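Local coordinates for 2-hydroxyisobutanoyl-CoA mutase large subunit (PDB 4R3U), which catalyses, together with a small cobalamin-binding subunit, the isomerisation of 2-hydroxyisobutyryl-CoA and (S)-3-hydroxybutyryl-CoA, at residues Val279-Val282 with Thr283-Gly286; Asp498-Thr501 with Ala502-Ile506. All blocks are in the same frame, centred on the assembly; numbering follows the deposited sequence.

How the interactions relate
The two contacts sit at the ends of two different helices, interaction 1 at a C-terminus and interaction 2 at an N-terminus. Interaction 1 closes helix 264-283, and interaction 2 opens helix 501-515 much later in the chain. Their centres lie 43 Å apart and their nearest atoms about 31 Å, so neither touches the other. Both are peripheral, with centres 23 Å and 30 Å from the centre of the chain, and neither includes an annotated binding residue. The side chain of Val-282 is about 10 Å from that of Arg-295, which binds the hydroxybutanoyl-CoA, while the side chain of Thr-501 is about 12 Å from bound 5'-deoxyadenosine and about 13 Å from cobalamin.

Interaction 1: Val279-Val282 with Thr283-Gly286; sequences VNEV and TKTG
Thr-283 puts two donors on the carbonyl of Val-279, one turn back. Its N lies 2.9 Å from Val-279 O in the ordinary helical bond, and its OG1 donates to the same O at 2.8 Å, from the opposite face of the carbonyl plane. With chi1 at 61° the hydroxyl sits between backbone N and carbonyl carbon and can fold back onto the helix; CG2 leans on Val-279 CG1.

In Lys-284, CB rests near two carbonyls, 3.2 Å from Asn-280 O and 3.4 Å from Glu-281 O. CG stays at the margin of Asn-280 O. The extended chain then runs alongside Glu-281, Lys-284 CD passing 3.8 Å from Glu-281 OE1. At the tip, Lys-284 NZ makes a long salt bridge with Glu-281 OE2 (3.9 Å).

Thr-285 N and OG1 both donate to Val-282 O, the hydroxyl nearly in line with the C=O, though its 2.5 Å is short enough to be doubtful. Val-282 packs on Ile-237 of helix 226-243 and on Phe-292. A type I turn from Thr-283 to Gly-286, which takes positive phi (92°), ends helix 264-283: a glycine-terminated helix C-terminus on the connection from strand 252-253 to its parallel neighbour 298-302 in the TIM-barrel domain.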
# COMPACT_ATOMS: atom_id res chain seq x y z
N VAL A 279 -15.03 -6.97 -33.33
CA VAL A 279 -15.75 -8.24 -33.47
C VAL A 279 -16.55 -8.25 -34.76
O VAL A 279 -16.55 -9.27 -35.48
CB VAL A 279 -16.63 -8.57 -32.23
CG1 VAL A 279 -17.39 -9.88 -32.43
CG2 VAL A 279 -15.79 -8.63 -30.97
N ASN A 280 -17.21 -7.11 -35.07
CA ASN A 280 -17.99 -6.94 -36.31
C ASN A 280 -17.09 -7.06 -37.56
O ASN A 280 -17.47 -7.74 -38.51
CB ASN A 280 -18.72 -5.60 -36.31
CG ASN A 280 -19.89 -5.50 -35.35
OD1 ASN A 280 -20.61 -6.46 -35.10
ND2 ASN A 280 -20.14 -4.31 -34.84
N GLU A 281 -15.90 -6.44 -37.52
CA GLU A 281 -14.92 -6.48 -38.61
C GLU A 281 -14.38 -7.87 -38.86
O GLU A 281 -14.21 -8.24 -40.03
CB GLU A 281 -13.78 -5.48 -38.35
CG GLU A 281 -13.91 -4.15 -39.08
CD GLU A 281 -14.77 -4.11 -40.32
OE1 GLU A 281 -15.98 -3.85 -40.19
OE2 GLU A 281 -14.23 -4.36 -41.42
N VAL A 282 -14.07 -8.62 -37.78
CA VAL A 282 -13.55 -9.99 -37.86
C VAL A 282 -14.64 -10.97 -38.33
O VAL A 282 -14.39 -11.75 -39.23
CB VAL A 282 -12.83 -10.47 -36.56
CG1 VAL A 282 -12.23 -11.86 -36.75
CG2 VAL A 282 -11.74 -9.48 -36.14
N THR A 283 -15.85 -10.90 -37.75
CA THR A 283 -16.96 -11.79 -38.12
C THR A 283 -17.46 -11.58 -39.54
O THR A 283 -17.95 -12.54 -40.16
CB THR A 283 -18.08 -11.84 -37.07
OG1 THR A 283 -18.64 -10.54 -36.92
CG2 THR A 283 -17.60 -12.37 -35.75
N LYS A 284 -17.25 -10.35 -40.08
CA LYS A 284 -17.59 -9.93 -41.44
C LYS A 284 -16.84 -10.79 -42.46
O LYS A 284 -17.34 -11.02 -43.55
CB LYS A 284 -17.23 -8.45 -41.61
CG LYS A 284 -18.01 -7.68 -42.67
CD LYS A 284 -17.48 -6.23 -42.76
CE LYS A 284 -17.65 -5.62 -44.15
NZ LYS A 284 -16.65 -4.54 -44.43
N THR A 285 -15.65 -11.32 -42.07
CA THR A 285 -14.80 -12.21 -42.90
C THR A 285 -15.38 -13.63 -42.97
O THR A 285 -14.83 -14.48 -43.67
CB THR A 285 -13.35 -12.31 -42.32
OG1 THR A 285 -13.38 -13.06 -41.11
CG2 THR A 285 -12.68 -10.96 -42.11
N GLY A 286 -16.42 -13.89 -42.20
CA GLY A 286 -17.03 -15.20 -42.10
C GLY A 286 -16.46 -16.03 -40.97
O GLY A 286 -16.83 -17.19 -40.78

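Interaction 2: Asp498-Thr501 with Ala502-Ile506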
# COMPACT_ATOMS: atom_id res chain seq x y z
N ASP A 498 21.87 6.85 -23.56
CA ASP A 498 23.19 6.57 -24.12
C ASP A 498 23.22 7.28 -25.48
O ASP A 498 22.45 6.93 -26.39
CB ASP A 498 23.35 5.04 -24.28
CG ASP A 498 24.65 4.55 -24.90
OD1 ASP A 498 25.49 5.40 -25.31
OD2 ASP A 498 24.82 3.32 -25.02
N ASN A 499 24.09 8.29 -25.60
CA ASN A 499 24.21 9.06 -26.84
C ASN A 499 24.82 8.33 -28.07
O ASN A 499 24.88 8.91 -29.16
CB ASN A 499 24.85 10.43 -26.58
CG ASN A 499 23.94 11.38 -25.81
OD1 ASN A 499 24.29 11.87 -24.73
ND2 ASN A 499 22.77 11.68 -26.36
N THR A 500 25.21 7.05 -27.91
CA THR A 500 25.76 6.23 -28.99
C THR A 500 24.66 5.38 -29.62
O THR A 500 24.91 4.74 -30.64
CB THR A 500 26.88 5.28 -28.50
OG1 THR A 500 26.34 4.33 -27.58
CG2 THR A 500 28.05 6.00 -27.90
N THR A 501 23.45 5.37 -29.00
CA THR A 501 22.27 4.60 -29.44
C THR A 501 22.01 4.82 -30.93
O THR A 501 21.99 3.83 -31.67
CB THR A 501 21.02 4.97 -28.60
OG1 THR A 501 21.25 4.70 -27.21
CG2 THR A 501 19.76 4.27 -29.09
N ALA A 502 21.82 6.11 -31.39
CA ALA A 502 21.54 6.37 -32.81
C ALA A 502 22.61 5.76 -33.74
O ALA A 502 22.26 4.91 -34.56
CB ALA A 502 21.34 7.85 -33.09
N GLU A 503 23.92 6.10 -33.52
CA GLU A 503 25.05 5.58 -34.29
C GLU A 503 25.02 4.03 -34.35
O GLU A 503 25.10 3.47 -35.45
CB GLU A 503 26.36 6.10 -33.67
CG GLU A 503 27.64 5.71 -34.41
CD GLU A 503 28.39 4.51 -33.83
OE1 GLU A 503 28.55 4.45 -32.59
OE2 GLU A 503 28.81 3.64 -34.63
N ARG A 504 24.87 3.37 -33.18
CA ARG A 504 24.84 1.92 -33.02
C ARG A 504 23.68 1.25 -33.79
O ARG A 504 23.88 0.25 -34.48
CB ARG A 504 24.80 1.55 -31.53
CG ARG A 504 26.15 1.69 -30.82
CD ARG A 504 26.17 0.99 -29.44
NE ARG A 504 25.35 1.67 -28.43
CZ ARG A 504 24.16 1.28 -28.00
NH1 ARG A 504 23.63 0.14 -28.43
NH2 ARG A 504 23.49 2.00 -27.11
N GLN A 505 22.49 1.83 -33.67
CA GLN A 505 21.25 1.37 -34.30
C GLN A 505 21.28 1.52 -35.82
O GLN A 505 20.97 0.53 -36.50
CB GLN A 505 20.04 2.07 -33.65
CG GLN A 505 18.68 1.67 -34.18
CD GLN A 505 18.29 0.23 -33.96
OE1 GLN A 505 18.66 -0.42 -32.97
NE2 GLN A 505 17.45 -0.26 -34.86
N ILE A 506 21.67 2.70 -36.36
CA ILE A 506 21.76 2.94 -37.82
C ILE A 506 22.74 1.96 -38.47
O ILE A 506 22.44 1.38 -39.52
CB ILE A 506 22.10 4.41 -38.19
CG1 ILE A 506 21.47 5.49 -37.25
CG2 ILE A 506 21.87 4.72 -39.68
CD1 ILE A 506 20.06 5.69 -37.24
O HOH W 1 21.74 8.75 -29.63
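A type I turn from Asp-498 to Thr-501 feeds straight into helix 501-515, where Arg-504 N already bonds to Thr-500 O (2.9 Å) and Gln-505 N to Thr-501 O.

Asp-498 holds the turn with its carboxylate: OD1 accepts from Thr-500 N at 3.1 Å and from Thr-500 OG1 at 2.6 Å, both arriving over the same face. A chi1 of 65° turns that hydroxyl back toward Asp-498, and it also receives Arg-504 NE at 3.0 Å in a nearly straight bond (169°) lying in the guanidinium plane, so it links the two side chains. Meanwhile Arg-504 NH2 reaches Asp-498 OD2 directly at 2.8 Å, a salt bridge that is bent and comes from above the carboxylate plane. Thr-501 CA lies over one face of the guanidinium, and Thr-501 OG1 donates to Asp-498 O (2.7 Å).

Arg-504 NH2 has a second salt bridge to Asp-109 of helix 107-119, and NH1 bonds to Thr-106, while Gln-505 NE2 is held by Asp-156 and by Asp-160 of helix 158-164; these bonds join the start of helix 501-515 to both helices. Together the pieces make a helix N-terminus with an Asx turn, its capping aspartate bridged to an arginine of the first helical turn.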